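Local coordinates for xylose isomerase-like TIM barrel (Anabaena variabilis ATCC 29413, PDB 2QW5), which probably acts as a zinc-dependent isomerase or epimerase of sugars, and holds D-xylose close to a zinc ion at the mouth of its barrel, at residues Trp301-Asp306 with Pro312-Ile317; Phe283-Ala288 with Leu293-Arg298; Ala35-Leu40 with Phe48-Ala53. All coordinates share one frame; numbering follows the deposited sequence.

In the fold
Along the chain contact 3 comes first, then contact 2, then contact 1. Contact 3 belongs to the first beta-alpha-beta unit of the eight-stranded parallel barrel, where helix 27-42 covers strand 47-51. Contact 2 lies after the last strand, 278-280, and reaches the xylose through Phe283; contact 1 follows and starts the C-terminal helix 314-332. The centre of contact 1 is about 14 Å from the centre of each of the others, and it touches both: Tyr315 OH meets His36 ND1 at 2.6 Å, while Ile302 packs on Asn284 and Ile286. Contacts 2 and 3, with centres about 18 Å apart, do not touch. Contact 1 connects the barrel's first helix with the loop beyond its last strand.

Contact 1 of 3, residues Trp301-Asp306 with Pro312-Ile317; sequences WIPDED and PNAYDI
Pro312 brings its carbonyl O within 3.7 Å of CD1 of Trp301, and its fixed phi suits the extended backbone just ahead of a helix. Asn313 makes the largest share of the contact on its own segment. Its CB sits over the centre of the six-membered ring of Trp301, 3.6 Å from the centroid, in a CH-pi contact, with the amide plane at 90° to the indole. Trp301 has its CG between the backbone N and the carbonyl carbon (chi1 58°), which folds the indole back beneath Asn313; its NE1 is hydrogen-bonded to Tyr311 O. The amide of Asn313 is turned to the helix: OD1 accepts from Asp316 N at 2.8 Å, with a weak second bond from Tyr315 N. Asparagine suits this place, its short side chain turning the amide oxygen back to the first helix N-H groups. Ala314 N gives its hydrogen to Trp301 O at 2.9 Å, from above the carbonyl plane, and the small methyl of Ala314 fits close to CG1 of Ile302. Tyr315 CD2 comes within 3.7 Å of Pro303 CG, the two rings meeting obliquely, while the tyrosine hydroxyl is hydrogen-bonded to His36 of helix 27-42. Asp316 answers the cap, its OD2 accepting from Asn313 N at 2.9 Å in a nearly straight bond. These reciprocal bonds between Asn313 and Asp316 form a capping box, with Asn313 as N-cap of helix 314-332.

Contact 2 of 3, residues Phe283-Ala288 with Leu293-Arg298; sequences FNAIPA and LRLTRR. With XLS (D-xylose), chain C.
This is a buried loop-to-loop contact following the last barrel strand, with an apolar end beside the sugar pocket and a polar end around one arginine. At the pocket end, CD1 of Leu293 packs 3.7 Å from CD2 of Phe283, and the far end of that ring puts CZ 3.5 Å from C1 of the xylose. A flat apolar side chain suits this place, since it can border the sugar and still pack on Leu293 at its near end. Ala285 centres an inverse gamma turn; its small methyl lets Leu295 CD1 come within 3.6 Å of its CA. Arg297, extended from CG to NE, grips Phe283 O end-on: NH1 and NH2 each lie 3.0 Å from it, in both the guanidinium and the carbonyl planes. Leu295 CD2 lies over one face of the guanidinium, toward its rim, and a water accepts from NH1 while donating to Asn284 OD1 and Arg298 O. NH2 also hydrogen-bonds Asp252 O. Arg298 forms a salt bridge with Glu153 of the second subunit. Arg294, at positive phi, ends helix 287-290 in a Schellman motif. Beyond strand 278-280 the first segment runs into that short helix, and the second leaves it toward helix 314-332.

Contact 3 of 3, residues Ala35-Leu40 with Phe48-Ala53; sequences AHIKKL and FEFPIA
Phe48 has CG anti to its carbonyl carbon (chi1 -57°), and the ring stands out from the strand with a face presented to Ile37. The isoleucine sets CG1 beside its backbone N and CG2 anti to it (chi1 -71°), and both branches thereby meet the one ring. CG1 lies over the centre of that face, almost on the ring normal and 4.0 Å from the centroid, as a CH-pi contact. CG2 comes nearer the rim, 3.4 Å from Phe48 CE2, the closest approach between the segments. Leu40, three residues, nearly a turn, further on, takes the edge instead: its CB lies in the ring plane, 3.6 Å from Phe48 CE1, and its CD1 touches the same carbon. A flat ring suits this place because it can offer a face to one residue and an edge to another. Over residues 35-40 the axis of helix 27-42 runs nearly antiparallel to that of 48-51 in strand 47-51, at 155° and 11.4 Å away at closest approach, as expected where a helix leads back to the next parallel strand of a TIM-barrel beta-alpha-beta unit. Ile13 of strand 11-14 packs on both Leu40 and Phe48, continuing the apolar layer between helices and barrel wall. Two residues along the strand, Phe50 points its ring edge at Ile37, with CZ 4.2 Å from Ile37 CD1; isoleucine suits because its CG1-CD1 arm passes from the Phe48 face to the Phe50 edge. Leu74 of helix 60-76 packs on Ile37, and Leu70 of that helix on Phe50, bringing the next helix against the same layer.

Contact 1 of 3, residues Trp301-Asp306 with Pro312-Ile317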
loop_
_atom_site.group_PDB
_atom_site.type_symbol
_atom_site.label_atom_id
_atom_site.label_comp_id
_atom_site.label_asym_id
_atom_site.label_seq_id
_atom_site.Cartn_x
_atom_site.Cartn_y
_atom_site.Cartn_z
ATOM N N TRP A 301 12.737 26.621 -0.989
ATOM C CA TRP A 301 11.892 27.162 -2.043
ATOM C C TRP A 301 12.686 27.668 -3.231
ATOM O O TRP A 301 13.737 28.272 -3.073
ATOM C CB TRP A 301 10.916 28.216 -1.537
ATOM C CG TRP A 301 11.517 29.379 -0.887
ATOM C CD1 TRP A 301 11.820 29.495 0.415
ATOM C CD2 TRP A 301 11.814 30.652 -1.489
ATOM N NE1 TRP A 301 12.346 30.730 0.669
ATOM C CE2 TRP A 301 12.328 31.473 -0.474
ATOM C CE3 TRP A 301 11.720 31.160 -2.790
ATOM C CZ2 TRP A 301 12.757 32.785 -0.697
ATOM C CZ3 TRP A 301 12.148 32.482 -3.026
ATOM C CH2 TRP A 301 12.667 33.273 -1.973
ATOM N N ILE A 302 12.166 27.387 -4.413
ATOM C CA ILE A 302 12.849 27.684 -5.659
ATOM C C ILE A 302 12.401 29.071 -6.144
ATOM O O ILE A 302 11.234 29.225 -6.485
ATOM C CB ILE A 302 12.589 26.612 -6.700
ATOM C CG1 ILE A 302 13.067 25.246 -6.183
ATOM C CG2 ILE A 302 13.354 26.950 -7.997
ATOM C CD1 ILE A 302 12.418 24.030 -6.928
ATOM N N PRO A 303 13.321 30.068 -6.169
ATOM C CA PRO A 303 12.937 31.408 -6.629
ATOM C C PRO A 303 12.331 31.409 -8.034
ATOM O O PRO A 303 12.870 30.763 -8.934
ATOM C CB PRO A 303 14.261 32.176 -6.590
ATOM C CG PRO A 303 15.014 31.525 -5.509
ATOM C CD PRO A 303 14.748 30.065 -5.789
ATOM N N ASP A 304 11.173 32.070 -8.136
ATOM C CA ASP A 304 10.312 32.194 -9.340
ATOM C C ASP A 304 9.267 31.082 -9.455
ATOM O O ASP A 304 8.128 31.376 -9.847
ATOM C CB ASP A 304 11.077 32.473 -10.653
ATOM C CG ASP A 304 11.724 33.863 -10.653
ATOM O OD1 ASP A 304 10.974 34.855 -10.506
ATOM O OD2 ASP A 304 12.965 33.965 -10.796
ATOM N N GLU A 305 9.609 29.843 -9.088
ATOM C CA GLU A 305 8.618 28.775 -9.093
ATOM C C GLU A 305 7.742 28.888 -7.864
ATOM O O GLU A 305 6.508 29.030 -7.984
ATOM C CB GLU A 305 9.254 27.391 -9.141
ATOM C CG GLU A 305 8.207 26.246 -9.101
ATOM C CD GLU A 305 8.824 24.880 -9.089
ATOM O OE1 GLU A 305 10.047 24.773 -9.335
ATOM O OE2 GLU A 305 8.070 23.914 -8.844
ATOM N N ASP A 306 8.379 28.797 -6.694
ATOM C CA ASP A 306 7.674 28.804 -5.427
ATOM C C ASP A 306 7.559 30.222 -4.899
ATOM O O ASP A 306 8.436 31.046 -5.171
ATOM C CB ASP A 306 8.422 27.973 -4.395
ATOM C CG ASP A 306 8.590 26.526 -4.807
ATOM O OD1 ASP A 306 7.590 25.868 -5.174
ATOM O OD2 ASP A 306 9.730 26.037 -4.687
ATOM N N PRO A 312 15.236 29.294 4.267
ATOM C CA PRO A 312 16.245 29.320 3.195
ATOM C C PRO A 312 15.706 28.833 1.841
ATOM O O PRO A 312 14.852 27.918 1.801
ATOM C CB PRO A 312 17.342 28.385 3.742
ATOM C CG PRO A 312 17.175 28.432 5.192
ATOM C CD PRO A 312 15.699 28.462 5.391
ATOM N N ASN A 313 16.147 29.503 0.765
ATOM C CA ASN A 313 15.758 29.173 -0.602
ATOM C C ASN A 313 16.787 28.211 -1.205
ATOM O O ASN A 313 17.828 27.942 -0.596
ATOM C CB ASN A 313 15.446 30.423 -1.457
ATOM C CG ASN A 313 16.656 31.218 -1.919
ATOM O OD1 ASN A 313 17.744 30.711 -2.150
ATOM N ND2 ASN A 313 16.422 32.505 -2.118
ATOM N N ALA A 314 16.469 27.711 -2.391
ATOM C CA ALA A 314 17.321 26.758 -3.113
ATOM C C ALA A 314 18.753 27.259 -3.341
ATOM O O ALA A 314 19.714 26.510 -3.200
ATOM C CB ALA A 314 16.652 26.380 -4.469
ATOM N N TYR A 315 18.893 28.554 -3.647
ATOM C CA TYR A 315 20.193 29.164 -3.905
ATOM C C TYR A 315 21.006 29.396 -2.653
ATOM O O TYR A 315 22.223 29.231 -2.673
ATOM C CB TYR A 315 20.030 30.468 -4.704
ATOM C CG TYR A 315 19.421 30.284 -6.070
ATOM C CD1 TYR A 315 19.808 29.233 -6.905
ATOM C CD2 TYR A 315 18.552 31.231 -6.590
ATOM C CE1 TYR A 315 19.273 29.065 -8.151
ATOM C CE2 TYR A 315 18.001 31.083 -7.869
ATOM C CZ TYR A 315 18.380 30.003 -8.645
ATOM O OH TYR A 315 17.877 29.832 -9.895
ATOM N N ASP A 316 20.331 29.764 -1.564
ATOM C CA ASP A 316 20.964 29.888 -0.254
ATOM C C ASP A 316 21.654 28.569 0.115
ATOM O O ASP A 316 22.825 28.564 0.467
ATOM C CB ASP A 316 19.943 30.243 0.846
ATOM C CG ASP A 316 19.225 31.568 0.587
ATOM O OD1 ASP A 316 19.817 32.500 -0.006
ATOM O OD2 ASP A 316 18.047 31.673 0.980
ATOM N N ILE A 317 20.917 27.466 0.012
ATOM C CA ILE A 317 21.463 26.144 0.352
ATOM C C ILE A 317 22.628 25.758 -0.587
ATOM O O ILE A 317 23.659 25.273 -0.107
ATOM C CB ILE A 317 20.348 25.074 0.404
ATOM C CG1 ILE A 317 19.333 25.409 1.522
ATOM C CG2 ILE A 317 20.894 23.647 0.632
ATOM C CD1 ILE A 317 19.911 25.537 2.933
#

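Contact 2 of 3, residues Phe283-Ala288 with Leu293-Arg298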
loop_
_atom_site.group_PDB
_atom_site.type_symbol
_atom_site.label_atom_id
_atom_site.label_comp_id
_atom_site.label_asym_id
_atom_site.label_seq_id
_atom_site.Cartn_x
_atom_site.Cartn_y
_atom_site.Cartn_z
ATOM N N PHE A 283 18.836 16.707 -2.444
ATOM C CA PHE A 283 17.503 16.310 -2.872
ATOM C C PHE A 283 16.538 17.305 -2.246
ATOM O O PHE A 283 16.257 17.250 -1.065
ATOM C CB PHE A 283 17.184 14.884 -2.417
ATOM C CG PHE A 283 17.907 13.848 -3.202
ATOM C CD1 PHE A 283 19.253 13.625 -2.988
ATOM C CD2 PHE A 283 17.259 13.112 -4.177
ATOM C CE1 PHE A 283 19.953 12.649 -3.719
ATOM C CE2 PHE A 283 17.969 12.106 -4.899
ATOM C CZ PHE A 283 19.311 11.914 -4.657
ATOM N N ASN A 284 16.055 18.262 -3.022
ATOM C CA ASN A 284 15.107 19.236 -2.462
ATOM C C ASN A 284 13.753 18.546 -2.157
ATOM O O ASN A 284 13.442 17.496 -2.716
ATOM C CB ASN A 284 14.995 20.428 -3.414
ATOM C CG ASN A 284 14.369 21.635 -2.774
ATOM O OD1 ASN A 284 14.147 21.647 -1.563
ATOM N ND2 ASN A 284 14.081 22.684 -3.588
ATOM N N ALA A 285 12.978 19.085 -1.223
ATOM C CA ALA A 285 11.631 18.546 -0.920
ATOM C C ALA A 285 10.643 18.953 -2.046
ATOM O O ALA A 285 9.782 19.811 -1.883
ATOM C CB ALA A 285 11.161 18.965 0.482
ATOM N N ILE A 286 10.831 18.319 -3.214
ATOM C CA ILE A 286 10.013 18.528 -4.396
ATOM C C ILE A 286 9.109 17.315 -4.457
ATOM O O ILE A 286 9.486 16.229 -3.926
ATOM C CB ILE A 286 10.830 18.712 -5.756
ATOM C CG1 ILE A 286 11.770 17.525 -6.025
ATOM C CG2 ILE A 286 11.579 20.043 -5.737
ATOM C CD1 ILE A 286 12.431 17.533 -7.429
ATOM N N PRO A 287 7.958 17.430 -5.140
ATOM C CA PRO A 287 7.024 16.290 -5.222
ATOM C C PRO A 287 7.650 14.926 -5.566
ATOM O O PRO A 287 7.251 13.908 -4.989
ATOM C CB PRO A 287 6.042 16.748 -6.293
ATOM C CG PRO A 287 5.951 18.234 -6.055
ATOM C CD PRO A 287 7.396 18.613 -5.845
ATOM N N ALA A 288 8.680 14.901 -6.414
ATOM C CA ALA A 288 9.314 13.632 -6.760
ATOM C C ALA A 288 9.984 12.901 -5.583
ATOM O O ALA A 288 10.090 11.679 -5.642
ATOM C CB ALA A 288 10.290 13.807 -7.931
ATOM N N LEU A 293 11.713 9.653 -0.271
ATOM C CA LEU A 293 12.737 9.948 0.756
ATOM C C LEU A 293 12.162 10.318 2.138
ATOM O O LEU A 293 12.934 10.621 3.060
ATOM C CB LEU A 293 13.716 11.003 0.260
ATOM C CG LEU A 293 14.485 10.693 -1.046
ATOM C CD1 LEU A 293 15.561 11.698 -1.239
ATOM C CD2 LEU A 293 15.095 9.304 -1.044
ATOM N N ARG A 294 10.831 10.312 2.285
ATOM C CA ARG A 294 10.140 10.584 3.573
ATOM C C ARG A 294 10.621 11.890 4.152
ATOM O O ARG A 294 11.141 11.958 5.255
ATOM C CB ARG A 294 10.305 9.387 4.534
ATOM C CG ARG A 294 9.618 8.150 3.949
ATOM C CD ARG A 294 9.741 6.975 4.879
ATOM N NE ARG A 294 8.848 5.914 4.457
ATOM C CZ ARG A 294 8.745 4.706 5.008
ATOM N NH1 ARG A 294 9.539 4.303 5.985
ATOM N NH2 ARG A 294 7.837 3.867 4.531
ATOM N N LEU A 295 10.434 12.949 3.356
ATOM C CA LEU A 295 10.972 14.242 3.679
ATOM C C LEU A 295 10.007 15.043 4.540
ATOM O O LEU A 295 9.021 15.552 4.060
ATOM C CB LEU A 295 11.360 15.018 2.403
ATOM C CG LEU A 295 12.449 14.398 1.510
ATOM C CD1 LEU A 295 12.650 15.236 0.229
ATOM C CD2 LEU A 295 13.737 14.200 2.312
ATOM N N THR A 296 10.326 15.110 5.824
ATOM C CA THR A 296 9.553 15.849 6.802
ATOM C C THR A 296 10.051 17.315 6.860
ATOM O O THR A 296 9.336 18.189 7.352
ATOM C CB THR A 296 9.642 15.205 8.184
ATOM O OG1 THR A 296 10.978 15.347 8.653
ATOM C CG2 THR A 296 9.242 13.659 8.156
ATOM N N ARG A 297 11.271 17.574 6.368
ATOM C CA ARG A 297 11.849 18.913 6.361
ATOM C C ARG A 297 11.174 19.846 5.360
ATOM O O ARG A 297 10.696 19.422 4.299
ATOM C CB ARG A 297 13.358 18.883 6.063
ATOM C CG ARG A 297 13.815 18.168 4.736
ATOM C CD ARG A 297 15.316 18.329 4.515
ATOM N NE ARG A 297 15.878 17.257 3.686
ATOM C CZ ARG A 297 15.917 17.217 2.355
ATOM N NH1 ARG A 297 15.411 18.191 1.624
ATOM N NH2 ARG A 297 16.464 16.154 1.755
ATOM N N ARG A 298 11.240 21.133 5.664
ATOM C CA ARG A 298 10.691 22.123 4.753
ATOM C C ARG A 298 11.514 22.219 3.447
ATOM O O ARG A 298 12.743 21.956 3.422
ATOM C CB ARG A 298 10.636 23.502 5.404
ATOM C CG ARG A 298 9.701 23.596 6.552
ATOM C CD ARG A 298 9.612 25.047 7.016
ATOM N NE ARG A 298 8.749 25.159 8.188
ATOM C CZ ARG A 298 7.413 25.251 8.178
ATOM N NH1 ARG A 298 6.695 25.257 7.048
ATOM N NH2 ARG A 298 6.767 25.328 9.340
HETATM C C1 XLS C . 19.169 8.505 -5.372
HETATM C C2 XLS C . 19.245 7.901 -6.769
HETATM C C3 XLS C . 17.902 7.983 -7.577
HETATM C C4 XLS C . 18.076 8.256 -9.058
HETATM O O1 XLS C . 19.846 8.009 -4.211
HETATM O O2 XLS C . 20.369 8.399 -7.495
HETATM O O3 XLS C . 16.905 8.920 -7.164
HETATM O O4 XLS C . 19.010 7.346 -9.565
HETATM O O HOH W 1 14.181 20.945 1.561
#

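Contact 3 of 3, residues Ala35-Leu40 with Phe48-Ala53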
loop_
_atom_site.group_PDB
_atom_site.type_symbol
_atom_site.label_atom_id
_atom_site.label_comp_id
_atom_site.label_asym_id
_atom_site.label_seq_id
_atom_site.Cartn_x
_atom_site.Cartn_y
_atom_site.Cartn_z
ATOM N N ALA A 35 18.859 29.766 -16.574
ATOM C CA ALA A 35 18.868 30.762 -15.486
ATOM C C ALA A 35 19.370 30.172 -14.161
ATOM O O ALA A 35 20.087 30.843 -13.436
ATOM C CB ALA A 35 17.487 31.407 -15.314
ATOM N N HIS A 36 19.027 28.908 -13.864
ATOM C CA HIS A 36 19.548 28.224 -12.660
ATOM C C HIS A 36 21.054 28.039 -12.766
ATOM O O HIS A 36 21.787 28.358 -11.835
ATOM C CB HIS A 36 18.932 26.824 -12.449
ATOM C CG HIS A 36 17.497 26.829 -12.000
ATOM N ND1 HIS A 36 16.976 27.801 -11.173
ATOM C CD2 HIS A 36 16.511 25.923 -12.177
ATOM C CE1 HIS A 36 15.704 27.533 -10.933
ATOM N NE2 HIS A 36 15.403 26.387 -11.513
ATOM N N ILE A 37 21.505 27.528 -13.912
ATOM C CA ILE A 37 22.941 27.289 -14.160
ATOM C C ILE A 37 23.756 28.577 -14.016
ATOM O O ILE A 37 24.792 28.559 -13.372
ATOM C CB ILE A 37 23.208 26.664 -15.547
ATOM C CG1 ILE A 37 22.732 25.209 -15.597
ATOM C CG2 ILE A 37 24.719 26.708 -15.900
ATOM C CD1 ILE A 37 22.803 24.568 -16.958
ATOM N N LYS A 38 23.271 29.682 -14.592
ATOM C CA LYS A 38 23.988 30.960 -14.496
ATOM C C LYS A 38 24.088 31.494 -13.069
ATOM O O LYS A 38 25.140 32.033 -12.674
ATOM C CB LYS A 38 23.383 32.010 -15.437
ATOM C CG LYS A 38 23.690 31.702 -16.888
ATOM C CD LYS A 38 23.213 32.754 -17.855
ATOM C CE LYS A 38 23.808 32.449 -19.235
ATOM N NZ LYS A 38 23.429 33.399 -20.330
ATOM N N LYS A 39 23.022 31.316 -12.291
ATOM C CA LYS A 39 23.013 31.722 -10.889
ATOM C C LYS A 39 24.002 30.871 -10.125
ATOM O O LYS A 39 24.807 31.371 -9.350
ATOM C CB LYS A 39 21.612 31.557 -10.294
ATOM C CG LYS A 39 21.434 32.189 -8.866
ATOM C CD LYS A 39 21.470 33.739 -8.872
ATOM C CE LYS A 39 20.729 34.430 -7.681
ATOM N NZ LYS A 39 21.296 34.238 -6.300
ATOM N N LEU A 40 23.948 29.564 -10.368
ATOM C CA LEU A 40 24.806 28.629 -9.654
ATOM C C LEU A 40 26.278 28.843 -9.964
ATOM O O LEU A 40 27.105 28.771 -9.069
ATOM C CB LEU A 40 24.353 27.181 -9.932
ATOM C CG LEU A 40 22.984 26.859 -9.273
ATOM C CD1 LEU A 40 22.337 25.628 -9.846
ATOM C CD2 LEU A 40 23.098 26.716 -7.766
ATOM N N PHE A 48 27.145 20.385 -13.739
ATOM C CA PHE A 48 25.785 20.018 -13.225
ATOM C C PHE A 48 25.430 18.591 -13.494
ATOM O O PHE A 48 25.833 18.098 -14.516
ATOM C CB PHE A 48 24.769 20.979 -13.844
ATOM C CG PHE A 48 25.104 22.400 -13.554
ATOM C CD1 PHE A 48 24.675 23.008 -12.375
ATOM C CD2 PHE A 48 25.979 23.079 -14.371
ATOM C CE1 PHE A 48 25.073 24.328 -12.060
ATOM C CE2 PHE A 48 26.406 24.394 -14.064
ATOM C CZ PHE A 48 25.949 25.012 -12.907
ATOM N N GLU A 49 24.732 17.914 -12.570
ATOM C CA GLU A 49 24.291 16.545 -12.810
ATOM C C GLU A 49 22.865 16.672 -13.272
ATOM O O GLU A 49 22.034 17.227 -12.567
ATOM C CB GLU A 49 24.259 15.607 -11.592
ATOM C CG GLU A 49 25.392 15.632 -10.647
ATOM C CD GLU A 49 25.342 14.402 -9.702
ATOM O OE1 GLU A 49 24.250 13.791 -9.468
ATOM O OE2 GLU A 49 26.410 14.061 -9.207
ATOM N N PHE A 50 22.599 16.133 -14.437
ATOM C CA PHE A 50 21.272 16.089 -15.052
ATOM C C PHE A 50 20.698 14.697 -14.914
ATOM O O PHE A 50 21.292 13.751 -15.444
ATOM C CB PHE A 50 21.406 16.403 -16.538
ATOM C CG PHE A 50 21.469 17.876 -16.876
ATOM C CD1 PHE A 50 21.676 18.881 -15.919
ATOM C CD2 PHE A 50 21.428 18.234 -18.231
ATOM C CE1 PHE A 50 21.714 20.232 -16.306
ATOM C CE2 PHE A 50 21.500 19.558 -18.617
ATOM C CZ PHE A 50 21.648 20.556 -17.664
ATOM N N PRO A 51 19.574 14.554 -14.156
ATOM C CA PRO A 51 18.882 13.271 -14.206
ATOM C C PRO A 51 18.257 13.090 -15.582
ATOM O O PRO A 51 17.762 14.053 -16.149
ATOM C CB PRO A 51 17.795 13.392 -13.127
ATOM C CG PRO A 51 17.548 14.876 -12.980
ATOM C CD PRO A 51 18.909 15.489 -13.215
ATOM N N ILE A 52 18.340 11.877 -16.145
ATOM C CA ILE A 52 17.705 11.579 -17.423
ATOM C C ILE A 52 16.473 10.747 -17.137
ATOM O O ILE A 52 16.581 9.538 -16.778
ATOM C CB ILE A 52 18.644 10.901 -18.453
ATOM C CG1 ILE A 52 19.904 11.775 -18.678
ATOM C CG2 ILE A 52 17.899 10.569 -19.792
ATOM C CD1 ILE A 52 19.666 13.233 -19.160
ATOM N N ALA A 53 15.298 11.400 -17.230
ATOM C CA ALA A 53 14.004 10.717 -16.971
ATOM C C ALA A 53 13.791 9.612 -17.976
ATOM O O ALA A 53 14.125 9.815 -19.146
ATOM C CB ALA A 53 12.830 11.700 -17.011
#